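PDB 3O1I: periplasmic protein TorT from Vibrio parahaemolyticus, which probably binds a small ligand in the periplasm, as type 1 solute-binding proteins do, and likely takes part in TMAO-responsive signalling like other TorT proteins. Local coordinates for residues Asn65-Gly70 and Ser83-Thr88; Ala140-Pro145 and Asp171-Asp176; Ala204-Ile209 and Tyr227-Val232. All coordinates share one frame; numbering follows the deposited sequence.

Contact 1. Residues Asn65-Gly70 and Ser83-Thr88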
ATOM      1  N   ASN D  65     -23.019  10.372 -30.783  1.00 88.89           N
ATOM      2  CA  ASN D  65     -23.110  10.573 -32.225  1.00 88.75           C
ATOM      3  C   ASN D  65     -21.720  10.461 -32.856  1.00 88.40           C
ATOM      4  O   ASN D  65     -21.500   9.687 -33.792  1.00 88.04           O
ATOM      5  CB  ASN D  65     -23.709  11.951 -32.507  1.00 88.23           C
ATOM      6  CG  ASN D  65     -25.011  12.179 -31.761  1.00 87.50           C
ATOM      7  OD1 ASN D  65     -25.948  11.387 -31.874  1.00 85.92           O
ATOM      8  ND2 ASN D  65     -25.078  13.264 -30.994  1.00 86.84           N
ATOM      9  N   ALA D  66     -20.792  11.250 -32.330  1.00 87.72           N
ATOM     10  CA  ALA D  66     -19.411  11.246 -32.787  1.00 85.94           C
ATOM     11  C   ALA D  66     -18.545  11.224 -31.532  1.00 84.73           C
ATOM     12  O   ALA D  66     -18.874  11.865 -30.526  1.00 84.10           O
ATOM     13  CB  ALA D  66     -19.128  12.496 -33.609  1.00 86.27           C
ATOM     14  N   ILE D  67     -17.451  10.476 -31.580  1.00 82.83           N
ATOM     15  CA  ILE D  67     -16.566  10.400 -30.427  1.00 81.44           C
ATOM     16  C   ILE D  67     -15.123  10.777 -30.754  1.00 80.32           C
ATOM     17  O   ILE D  67     -14.550  10.322 -31.755  1.00 79.40           O
ATOM     18  CB  ILE D  67     -16.574   8.990 -29.803  1.00 81.60           C
ATOM     19  CG1 ILE D  67     -16.056   7.965 -30.813  1.00 81.44           C
ATOM     20  CG2 ILE D  67     -17.978   8.637 -29.348  1.00 81.98           C
ATOM     21  CD1 ILE D  67     -16.010   6.551 -30.274  1.00 81.94           C
ATOM     22  N   ILE D  68     -14.553  11.624 -29.896  1.00 78.20           N
ATOM     23  CA  ILE D  68     -13.175  12.088 -30.028  1.00 74.42           C
ATOM     24  C   ILE D  68     -12.301  11.186 -29.166  1.00 72.38           C
ATOM     25  O   ILE D  68     -12.341  11.241 -27.936  1.00 70.29           O
ATOM     26  CB  ILE D  68     -13.027  13.534 -29.542  1.00 73.67           C
ATOM     27  CG1 ILE D  68     -14.278  14.335 -29.901  1.00 72.99           C
ATOM     28  CG2 ILE D  68     -11.846  14.179 -30.216  1.00 71.87           C
ATOM     29  CD1 ILE D  68     -14.296  15.717 -29.317  1.00 72.55           C
ATOM     30  N   LEU D  69     -11.513  10.362 -29.840  1.00 70.68           N
ATOM     31  CA  LEU D  69     -10.641   9.403 -29.191  1.00 70.61           C
ATOM     32  C   LEU D  69      -9.142   9.772 -29.110  1.00 71.33           C
ATOM     33  O   LEU D  69      -8.518  10.148 -30.110  1.00 70.27           O
ATOM     34  CB  LEU D  69     -10.818   8.053 -29.909  1.00 69.39           C
ATOM     35  CG  LEU D  69      -9.738   6.967 -29.872  1.00 68.57           C
ATOM     36  CD1 LEU D  69      -9.601   6.409 -28.471  1.00 69.26           C
ATOM     37  CD2 LEU D  69     -10.107   5.859 -30.843  1.00 67.97           C
ATOM     38  N   GLY D  70      -8.580   9.669 -27.902  1.00 70.89           N
ATOM     39  CA  GLY D  70      -7.161   9.921 -27.692  1.00 68.36           C
ATOM     40  C   GLY D  70      -6.569   8.566 -27.345  1.00 67.20           C
ATOM     41  O   GLY D  70      -6.361   8.257 -26.177  1.00 66.85           O
ATOM     42  N   SER D  83     -15.872  -2.086 -34.693  1.00 82.06           N
ATOM     43  CA  SER D  83     -16.235  -3.219 -33.846  1.00 80.87           C
ATOM     44  C   SER D  83     -16.482  -2.827 -32.382  1.00 80.06           C
ATOM     45  O   SER D  83     -16.902  -3.657 -31.579  1.00 78.12           O
ATOM     46  CB  SER D  83     -15.124  -4.280 -33.937  1.00 81.47           C
ATOM     47  OG  SER D  83     -15.318  -5.350 -33.032  1.00 81.61           O
ATOM     48  N   TRP D  84     -16.211  -1.571 -32.036  1.00 80.31           N
ATOM     49  CA  TRP D  84     -16.429  -1.092 -30.673  1.00 80.33           C
ATOM     50  C   TRP D  84     -17.361   0.119 -30.683  1.00 82.28           C
ATOM     51  O   TRP D  84     -17.969   0.447 -29.661  1.00 82.24           O
ATOM     52  CB  TRP D  84     -15.109  -0.692 -29.986  1.00 77.26           C
ATOM     53  CG  TRP D  84     -14.087  -1.783 -29.882  1.00 75.54           C
ATOM     54  CD1 TRP D  84     -13.138  -2.113 -30.810  1.00 76.03           C
ATOM     55  CD2 TRP D  84     -13.927  -2.711 -28.801  1.00 75.62           C
ATOM     56  NE1 TRP D  84     -12.396  -3.187 -30.376  1.00 75.92           N
ATOM     57  CE2 TRP D  84     -12.859  -3.575 -29.146  1.00 75.47           C
ATOM     58  CE3 TRP D  84     -14.581  -2.899 -27.573  1.00 74.27           C
ATOM     59  CZ2 TRP D  84     -12.431  -4.614 -28.307  1.00 74.66           C
ATOM     60  CZ3 TRP D  84     -14.156  -3.934 -26.739  1.00 73.98           C
ATOM     61  CH2 TRP D  84     -13.091  -4.776 -27.111  1.00 73.87           C
ATOM     62  N   VAL D  85     -17.479   0.782 -31.833  1.00 84.14           N
ATOM     63  CA  VAL D  85     -18.329   1.965 -31.912  1.00 86.28           C
ATOM     64  C   VAL D  85     -19.392   1.918 -33.013  1.00 87.68           C
ATOM     65  O   VAL D  85     -20.422   2.589 -32.914  1.00 87.42           O
ATOM     66  CB  VAL D  85     -17.479   3.240 -32.105  1.00 86.21           C
ATOM     67  CG1 VAL D  85     -18.183   4.425 -31.482  1.00 85.58           C
ATOM     68  CG2 VAL D  85     -16.118   3.060 -31.477  1.00 86.81           C
ATOM     69  N   GLY D  86     -19.141   1.140 -34.064  1.00 88.73           N
ATOM     70  CA  GLY D  86     -20.108   1.044 -35.146  1.00 90.60           C
ATOM     71  C   GLY D  86     -20.021   2.144 -36.195  1.00 91.01           C
ATOM     72  O   GLY D  86     -18.942   2.449 -36.693  1.00 90.99           O
ATOM     73  N   ASN D  87     -21.160   2.739 -36.537  1.00 91.60           N
ATOM     74  CA  ASN D  87     -21.189   3.796 -37.547  1.00 93.05           C
ATOM     75  C   ASN D  87     -20.677   5.100 -37.001  1.00 93.68           C
ATOM     76  O   ASN D  87     -20.523   6.065 -37.747  1.00 94.48           O
ATOM     77  CB  ASN D  87     -22.613   4.040 -38.069  1.00 94.33           C
ATOM     78  CG  ASN D  87     -23.476   4.868 -37.105  1.00 95.80           C
ATOM     79  OD1 ASN D  87     -23.709   4.475 -35.957  1.00 96.09           O
ATOM     80  ND2 ASN D  87     -23.961   6.014 -37.584  1.00 94.22           N
ATOM     81  N   THR D  88     -20.424   5.138 -35.700  1.00 93.34           N
ATOM     82  CA  THR D  88     -19.958   6.360 -35.080  1.00 92.38           C
ATOM     83  C   THR D  88     -18.688   6.893 -35.731  1.00 91.45           C
ATOM     84  O   THR D  88     -17.737   6.147 -35.975  1.00 89.67           O
ATOM     85  CB  THR D  88     -19.708   6.158 -33.587  1.00 92.60           C
ATOM     86  OG1 THR D  88     -20.820   5.466 -33.009  1.00 93.24           O
ATOM     87  CG2 THR D  88     -19.549   7.504 -32.893  1.00 93.30           C
TER

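Contact 2. Residues Ala140-Pro145 and Asp171-Asp176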
ATOM      1  N   ALA D 140      22.998  16.692 -22.997  1.00 67.16           N
ATOM      2  CA  ALA D 140      22.462  15.412 -22.531  1.00 65.61           C
ATOM      3  C   ALA D 140      20.989  15.249 -22.882  1.00 63.57           C
ATOM      4  O   ALA D 140      20.177  16.096 -22.532  1.00 63.43           O
ATOM      5  CB  ALA D 140      22.645  15.295 -21.023  1.00 65.10           C
ATOM      6  N   LEU D 141      20.647  14.143 -23.543  1.00 62.03           N
ATOM      7  CA  LEU D 141      19.268  13.873 -23.958  1.00 61.15           C
ATOM      8  C   LEU D 141      18.438  12.991 -23.032  1.00 59.27           C
ATOM      9  O   LEU D 141      18.716  11.815 -22.896  1.00 58.29           O
ATOM     10  CB  LEU D 141      19.255  13.247 -25.362  1.00 61.62           C
ATOM     11  CG  LEU D 141      19.301  14.192 -26.570  1.00 61.16           C
ATOM     12  CD1 LEU D 141      19.538  13.401 -27.857  1.00 60.48           C
ATOM     13  CD2 LEU D 141      17.988  14.954 -26.643  1.00 59.19           C
ATOM     14  N   LEU D 142      17.414  13.562 -22.408  1.00 59.10           N
ATOM     15  CA  LEU D 142      16.531  12.801 -21.525  1.00 60.72           C
ATOM     16  C   LEU D 142      15.096  12.960 -22.019  1.00 62.23           C
ATOM     17  O   LEU D 142      14.252  13.569 -21.363  1.00 62.35           O
ATOM     18  CB  LEU D 142      16.641  13.292 -20.079  1.00 58.46           C
ATOM     19  CG  LEU D 142      18.038  13.299 -19.447  1.00 57.65           C
ATOM     20  CD1 LEU D 142      17.898  13.667 -17.981  1.00 55.60           C
ATOM     21  CD2 LEU D 142      18.713  11.948 -19.599  1.00 54.75           C
ATOM     22  N   LEU D 143      14.832  12.386 -23.185  1.00 64.63           N
ATOM     23  CA  LEU D 143      13.535  12.469 -23.836  1.00 67.95           C
ATOM     24  C   LEU D 143      12.407  11.694 -23.175  1.00 71.29           C
ATOM     25  O   LEU D 143      11.381  12.272 -22.825  1.00 71.25           O
ATOM     26  CB  LEU D 143      13.689  12.037 -25.292  1.00 66.80           C
ATOM     27  CG  LEU D 143      14.745  12.888 -26.006  1.00 65.38           C
ATOM     28  CD1 LEU D 143      14.947  12.396 -27.437  1.00 64.46           C
ATOM     29  CD2 LEU D 143      14.310  14.351 -25.965  1.00 63.01           C
ATOM     30  N   GLY D 144      12.587  10.389 -23.009  1.00 75.13           N
ATOM     31  CA  GLY D 144      11.546   9.594 -22.382  1.00 79.54           C
ATOM     32  C   GLY D 144      11.701   8.118 -22.673  1.00 83.18           C
ATOM     33  O   GLY D 144      12.822   7.643 -22.860  1.00 84.24           O
ATOM     34  N   PRO D 145      10.590   7.362 -22.727  1.00 85.75           N
ATOM     35  CA  PRO D 145      10.619   5.921 -22.997  1.00 89.05           C
ATOM     36  C   PRO D 145      11.246   5.498 -24.338  1.00 92.95           C
ATOM     37  O   PRO D 145      12.351   5.917 -24.679  1.00 92.23           O
ATOM     38  CB  PRO D 145       9.145   5.522 -22.858  1.00 87.09           C
ATOM     39  CG  PRO D 145       8.414   6.781 -23.194  1.00 86.14           C
ATOM     40  CD  PRO D 145       9.214   7.827 -22.494  1.00 85.17           C
ATOM     41  N   ASP D 171      25.415  11.790 -24.561  1.00 77.96           N
ATOM     42  CA  ASP D 171      24.686  10.538 -24.572  1.00 78.10           C
ATOM     43  C   ASP D 171      23.194  10.799 -24.411  1.00 76.62           C
ATOM     44  O   ASP D 171      22.746  11.947 -24.371  1.00 75.40           O
ATOM     45  CB  ASP D 171      25.178   9.608 -23.455  1.00 81.31           C
ATOM     46  CG  ASP D 171      25.241   8.142 -23.897  1.00 83.84           C
ATOM     47  OD1 ASP D 171      25.457   7.265 -23.033  1.00 84.66           O
ATOM     48  OD2 ASP D 171      25.082   7.865 -25.112  1.00 83.31           O
ATOM     49  N   SER D 172      22.431   9.718 -24.323  1.00 75.43           N
ATOM     50  CA  SER D 172      20.991   9.815 -24.180  1.00 74.91           C
ATOM     51  C   SER D 172      20.491   8.721 -23.242  1.00 74.07           C
ATOM     52  O   SER D 172      20.896   7.567 -23.359  1.00 74.50           O
ATOM     53  CB  SER D 172      20.331   9.676 -25.551  1.00 74.99           C
ATOM     54  OG  SER D 172      18.936   9.918 -25.474  1.00 76.76           O
ATOM     55  N   PHE D 173      19.615   9.088 -22.312  1.00 72.34           N
ATOM     56  CA  PHE D 173      19.069   8.128 -21.369  1.00 71.62           C
ATOM     57  C   PHE D 173      17.564   7.996 -21.501  1.00 70.67           C
ATOM     58  O   PHE D 173      16.825   8.970 -21.402  1.00 69.20           O
ATOM     59  CB  PHE D 173      19.439   8.516 -19.932  1.00 72.74           C
ATOM     60  CG  PHE D 173      20.914   8.632 -19.706  1.00 74.26           C
ATOM     61  CD1 PHE D 173      21.556   9.857 -19.837  1.00 74.28           C
ATOM     62  CD2 PHE D 173      21.681   7.499 -19.465  1.00 74.43           C
ATOM     63  CE1 PHE D 173      22.938   9.953 -19.732  1.00 73.56           C
ATOM     64  CE2 PHE D 173      23.064   7.587 -19.360  1.00 74.33           C
ATOM     65  CZ  PHE D 173      23.692   8.815 -19.497  1.00 73.85           C
ATOM     66  N   TRP D 174      17.118   6.768 -21.716  1.00 70.84           N
ATOM     67  CA  TRP D 174      15.706   6.488 -21.869  1.00 70.97           C
ATOM     68  C   TRP D 174      15.125   5.928 -20.578  1.00 69.80           C
ATOM     69  O   TRP D 174      15.818   5.282 -19.801  1.00 69.80           O
ATOM     70  CB  TRP D 174      15.510   5.500 -23.013  1.00 73.79           C
ATOM     71  CG  TRP D 174      16.274   5.879 -24.238  1.00 76.87           C
ATOM     72  CD1 TRP D 174      17.501   5.411 -24.625  1.00 77.49           C
ATOM     73  CD2 TRP D 174      15.886   6.848 -25.215  1.00 78.89           C
ATOM     74  NE1 TRP D 174      17.901   6.033 -25.784  1.00 79.33           N
ATOM     75  CE2 TRP D 174      16.931   6.921 -26.169  1.00 80.17           C
ATOM     76  CE3 TRP D 174      14.759   7.664 -25.380  1.00 79.69           C
ATOM     77  CZ2 TRP D 174      16.878   7.784 -27.277  1.00 80.71           C
ATOM     78  CZ3 TRP D 174      14.708   8.520 -26.480  1.00 81.16           C
ATOM     79  CH2 TRP D 174      15.763   8.572 -27.414  1.00 80.48           C
ATOM     80  N   ALA D 175      13.845   6.184 -20.357  1.00 68.22           N
ATOM     81  CA  ALA D 175      13.154   5.720 -19.170  1.00 67.73           C
ATOM     82  C   ALA D 175      11.753   6.277 -19.223  1.00 68.24           C
ATOM     83  O   ALA D 175      11.532   7.353 -19.762  1.00 69.26           O
ATOM     84  CB  ALA D 175      13.853   6.215 -17.928  1.00 65.93           C
ATOM     85  N   ASP D 176      10.803   5.555 -18.653  1.00 69.06           N
ATOM     86  CA  ASP D 176       9.429   6.018 -18.666  1.00 71.07           C
ATOM     87  C   ASP D 176       9.316   7.433 -18.088  1.00 71.14           C
ATOM     88  O   ASP D 176      10.199   7.899 -17.368  1.00 71.07           O
ATOM     89  CB  ASP D 176       8.559   5.032 -17.889  1.00 73.19           C
ATOM     90  CG  ASP D 176       8.750   3.592 -18.364  1.00 75.64           C
ATOM     91  OD1 ASP D 176       8.639   3.333 -19.585  1.00 75.03           O
ATOM     92  OD2 ASP D 176       9.007   2.712 -17.517  1.00 77.02           O
TER

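Contact 3. Residues Ala204-Ile209 and Tyr227-Val232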
ATOM      1  N   ALA D 204      11.358  15.180 -17.227  1.00 42.44           N
ATOM      2  CA  ALA D 204      12.780  15.269 -16.956  1.00 44.15           C
ATOM      3  C   ALA D 204      13.143  16.678 -16.467  1.00 46.05           C
ATOM      4  O   ALA D 204      13.601  16.850 -15.331  1.00 46.03           O
ATOM      5  CB  ALA D 204      13.569  14.923 -18.204  1.00 42.49           C
ATOM      6  N   ILE D 205      12.920  17.681 -17.319  1.00 46.51           N
ATOM      7  CA  ILE D 205      13.238  19.058 -16.974  1.00 45.67           C
ATOM      8  C   ILE D 205      12.681  19.462 -15.615  1.00 46.29           C
ATOM      9  O   ILE D 205      13.416  20.016 -14.808  1.00 49.29           O
ATOM     10  CB  ILE D 205      12.770  20.069 -18.087  1.00 46.16           C
ATOM     11  CG1 ILE D 205      13.896  20.278 -19.106  1.00 43.75           C
ATOM     12  CG2 ILE D 205      12.378  21.431 -17.478  1.00 41.99           C
ATOM     13  CD1 ILE D 205      14.221  19.068 -19.959  1.00 46.42           C
ATOM     14  N   GLU D 206      11.414  19.188 -15.330  1.00 45.50           N
ATOM     15  CA  GLU D 206      10.888  19.572 -14.015  1.00 48.48           C
ATOM     16  C   GLU D 206      11.783  19.057 -12.870  1.00 49.64           C
ATOM     17  O   GLU D 206      12.089  19.793 -11.920  1.00 47.85           O
ATOM     18  CB  GLU D 206       9.474  19.039 -13.826  1.00 49.79           C
ATOM     19  CG  GLU D 206       8.421  19.773 -14.611  1.00 52.59           C
ATOM     20  CD  GLU D 206       7.073  19.096 -14.511  1.00 55.37           C
ATOM     21  OE1 GLU D 206       7.008  17.880 -14.793  1.00 59.92           O
ATOM     22  OE2 GLU D 206       6.081  19.764 -14.156  1.00 54.92           O
ATOM     23  N   ALA D 207      12.190  17.789 -12.980  1.00 50.59           N
ATOM     24  CA  ALA D 207      13.057  17.128 -12.004  1.00 49.51           C
ATOM     25  C   ALA D 207      14.413  17.827 -11.991  1.00 49.53           C
ATOM     26  O   ALA D 207      14.959  18.108 -10.918  1.00 50.36           O
ATOM     27  CB  ALA D 207      13.235  15.642 -12.368  1.00 47.98           C
ATOM     28  N   ALA D 208      14.959  18.100 -13.179  1.00 48.03           N
ATOM     29  CA  ALA D 208      16.245  18.779 -13.283  1.00 48.35           C
ATOM     30  C   ALA D 208      16.216  20.115 -12.529  1.00 48.94           C
ATOM     31  O   ALA D 208      17.198  20.500 -11.892  1.00 47.67           O
ATOM     32  CB  ALA D 208      16.604  19.000 -14.740  1.00 47.07           C
ATOM     33  N   ILE D 209      15.088  20.817 -12.590  1.00 48.61           N
ATOM     34  CA  ILE D 209      14.979  22.084 -11.889  1.00 50.52           C
ATOM     35  C   ILE D 209      15.257  21.901 -10.402  1.00 51.61           C
ATOM     36  O   ILE D 209      16.005  22.672  -9.812  1.00 54.88           O
ATOM     37  CB  ILE D 209      13.588  22.720 -12.057  1.00 51.12           C
ATOM     38  CG1 ILE D 209      13.342  23.019 -13.539  1.00 51.49           C
ATOM     39  CG2 ILE D 209      13.485  23.996 -11.213  1.00 48.36           C
ATOM     40  CD1 ILE D 209      11.932  23.446 -13.845  1.00 51.48           C
ATOM     41  N   TYR D 227       8.665  19.994 -24.794  1.00 52.99           N
ATOM     42  CA  TYR D 227       7.246  20.375 -24.798  1.00 52.28           C
ATOM     43  C   TYR D 227       6.956  21.157 -23.522  1.00 52.28           C
ATOM     44  O   TYR D 227       7.830  21.276 -22.670  1.00 52.63           O
ATOM     45  CB  TYR D 227       6.311  19.153 -24.953  1.00 51.54           C
ATOM     46  CG  TYR D 227       6.251  18.169 -23.798  1.00 50.48           C
ATOM     47  CD1 TYR D 227       5.337  18.346 -22.755  1.00 50.06           C
ATOM     48  CD2 TYR D 227       7.090  17.045 -23.762  1.00 48.85           C
ATOM     49  CE1 TYR D 227       5.256  17.431 -21.706  1.00 50.35           C
ATOM     50  CE2 TYR D 227       7.020  16.125 -22.715  1.00 48.36           C
ATOM     51  CZ  TYR D 227       6.104  16.326 -21.685  1.00 50.57           C
ATOM     52  OH  TYR D 227       6.071  15.476 -20.591  1.00 51.09           O
ATOM     53  N   LEU D 228       5.753  21.699 -23.382  1.00 52.37           N
ATOM     54  CA  LEU D 228       5.444  22.510 -22.209  1.00 52.74           C
ATOM     55  C   LEU D 228       4.504  21.877 -21.203  1.00 53.20           C
ATOM     56  O   LEU D 228       3.710  21.001 -21.543  1.00 55.13           O
ATOM     57  CB  LEU D 228       4.848  23.856 -22.648  1.00 53.88           C
ATOM     58  CG  LEU D 228       4.483  24.805 -21.502  1.00 54.63           C
ATOM     59  CD1 LEU D 228       5.739  25.468 -20.965  1.00 54.87           C
ATOM     60  CD2 LEU D 228       3.513  25.841 -21.980  1.00 53.84           C
ATOM     61  N   SER D 229       4.593  22.350 -19.964  1.00 52.01           N
ATOM     62  CA  SER D 229       3.759  21.872 -18.866  1.00 51.37           C
ATOM     63  C   SER D 229       3.731  22.962 -17.808  1.00 50.66           C
ATOM     64  O   SER D 229       4.587  23.830 -17.798  1.00 51.60           O
ATOM     65  CB  SER D 229       4.333  20.576 -18.277  1.00 52.21           C
ATOM     66  OG  SER D 229       5.625  20.752 -17.717  1.00 53.80           O
ATOM     67  N   HIS D 230       2.753  22.931 -16.919  1.00 51.15           N
ATOM     68  CA  HIS D 230       2.663  23.962 -15.894  1.00 52.99           C
ATOM     69  C   HIS D 230       3.941  24.097 -15.082  1.00 54.26           C
ATOM     70  O   HIS D 230       4.170  25.117 -14.436  1.00 56.28           O
ATOM     71  CB  HIS D 230       1.501  23.679 -14.942  1.00 53.81           C
ATOM     72  CG  HIS D 230       0.163  23.644 -15.611  1.00 56.13           C
ATOM     73  ND1 HIS D 230      -0.900  24.417 -15.189  1.00 56.57           N
ATOM     74  CD2 HIS D 230      -0.294  22.917 -16.658  1.00 56.06           C
ATOM     75  CE1 HIS D 230      -1.953  24.166 -15.947  1.00 56.67           C
ATOM     76  NE2 HIS D 230      -1.613  23.258 -16.845  1.00 57.53           N
ATOM     77  N   GLY D 231       4.776  23.067 -15.109  1.00 54.69           N
ATOM     78  CA  GLY D 231       6.007  23.122 -14.345  1.00 54.23           C
ATOM     79  C   GLY D 231       7.109  23.751 -15.156  1.00 53.71           C
ATOM     80  O   GLY D 231       7.826  24.628 -14.669  1.00 53.92           O
ATOM     81  N   VAL D 232       7.244  23.289 -16.396  1.00 53.97           N
ATOM     82  CA  VAL D 232       8.253  23.822 -17.310  1.00 54.47           C
ATOM     83  C   VAL D 232       7.961  25.303 -17.575  1.00 55.63           C
ATOM     84  O   VAL D 232       8.870  26.079 -17.841  1.00 55.68           O
ATOM     85  CB  VAL D 232       8.279  23.038 -18.639  1.00 52.61           C
ATOM     86  CG1 VAL D 232       9.221  23.700 -19.630  1.00 51.32           C
ATOM     87  CG2 VAL D 232       8.731  21.608 -18.371  1.00 50.85           C
TER

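Contact 1. Residues Asn65-Gly70 and Ser83-Thr88
Ile67 and Val85 meet tip to tip, and Thr88 comes in against the same isoleucine at about a right angle. Ile67 CB points toward the partner segment, 4.5 Å from Thr88 CG2. Ile67 CG2 branches off beside the backbone N and comes to 4.0 Å from Thr88 CG2. The other branch, Ile67 CG1, sits between the backbone N and the carbonyl carbon (chi1 62°). From there the chain continues extended (chi2 179°), which carries CD1 straight out to the helix end. Ile67 CG1 is 4.1 Å from Thr88 CG2 and 4.2 Å from Val85 CG1. At the tip, Ile67 CD1 is 3.3 Å from Val85 CG1 and 3.7 Å from Val85 CG2. The contact is mostly apolar, and no hydrogen bond crosses it.

Thr88 divides its work. Thr88 CG2 is anti to the backbone N and lies 3.1 Å from Asn65 O. The hydroxyl turns back instead and donates to Val85 O, with Thr88 OG1 2.9 Å from that oxygen. The donor lies well above the carbonyl plane. This bond closes across a type II' turn from Val85 to Thr88. Gly86 is the first residue past the helix and takes the positive phi of 84° that the turn requires.

The backbone of Ile67 bonds to Pro89 and Phe91, and its side chain also touches Cys9, a half of the disulfide with Cys59. Val85 rests on Thr60 of helix 49-62. The buried patch packs the end of a short helix against the strand it follows. This is the packing of a beta-alpha-beta crossover, here strand 66-69, helix 82-85 and strand 90-92, in a parallel sheet of the type 1 periplasmic binding protein fold.

Contact 2. Residues Ala140-Pro145 and Asp171-Asp176
Trp174, Pro145 and Phe173 bury the most surface here. They lie just past the ends of two neighbouring parallel strands, 137-142 and 167-172, which are joined by helix 152-163 in a beta-alpha-beta unit. The strands are in register at Leu141 and Ser172. Leu141 N donates to Asp171 O in the carbonyl plane, at 3.1 Å and nearly straight (174°). Phe173 N donates back to Leu141 O, and Ser172 OG also donates to it, from above the carbonyl plane.

The indole of Trp174 lies alongside Leu143 and points the same way, with Trp174 CZ3 3.8 Å from Leu143 CB. Ser172 OG sits over one face of the ring. Helix 152-163 adds Thr155, which touches both Leu143 and Trp174. Phe173 turns to the other side of the sheet, with CG anti to its carbonyl carbon (chi1 -57°). There Leu142 CD2 lies at the ring edge, 3.5 Å from Phe173 CD1. Leu185 and Arg188 of helix 179-192 also touch the Phe173 side chain.

Pro145 has no N-H, so its nitrogen makes no bond to Ala175 O. Pro145 CD is 3.6 Å from Ala175 O, and Pro145 O approaches the indole obliquely, 3.1 Å from Trp174 CE3. One residue earlier, Ala175 N donates to Gly144 O at 3.1 Å from above the carbonyl plane. Gly144 O also lies in the plane of the Trp174 ring, at its edge, 3.2 Å from Trp174 CE3.

Contact 3. Residues Ala204-Ile209 and Tyr227-Val232
Glu206 has CG anti to its carbonyl carbon (chi1 -74°) and CD extended beyond it (chi2 173°), which carries the carboxylate across to Ser229 and Gly231. It arrives at the start of helix 230-236, where Ser229 is the N-cap. Both helices belong to the second lobe of a type 1 periplasmic binding protein fold. Strand 222-225 lies between them in sequence, and its Leu223 is touched by Ile205 and Ile209.

Glu206 OE2 lies 3.4 Å from Gly231 CA. Glycine has no side chain, so the carboxylate comes directly onto the backbone of the first turn. Ser229 OG is 3.7 Å from Glu206 OE2, and no hydrogen bond joins them. The negative charge may be eased by the partial positive charge at the helix N terminus.

Val232 supplies the apolar part. Val232 CG2 is 3.8 Å from Ile205 CG2, the two side chains crossing at a slant. On the same residue, the backbone N-H makes the capping bond. Ser229 OG, placed between its own N and carbonyl carbon (chi1 62°), accepts it from Val232 N at 3.3 Å.

How the contacts relate
From the N terminus the three contacts follow in series, and none nests in or crosses another. Contact 1 closes the path from strand 66-69 to the end of helix 82-85 in the first lobe. Contact 2 spans a longer excursion through helix 152-163 and joins neighbouring strands of the second sheet. Contact 3 then brings helix 202-214 to the start of helix 230-236, across strand 222-225. Contacts 2 and 3 share a lobe. Their centres are about 14 Å apart, and they touch where Leu142 O lies 3.5 Å from Ala204 CB. Contact 1 lies across the chain's centre, about 35 Å from contact 2 between centres.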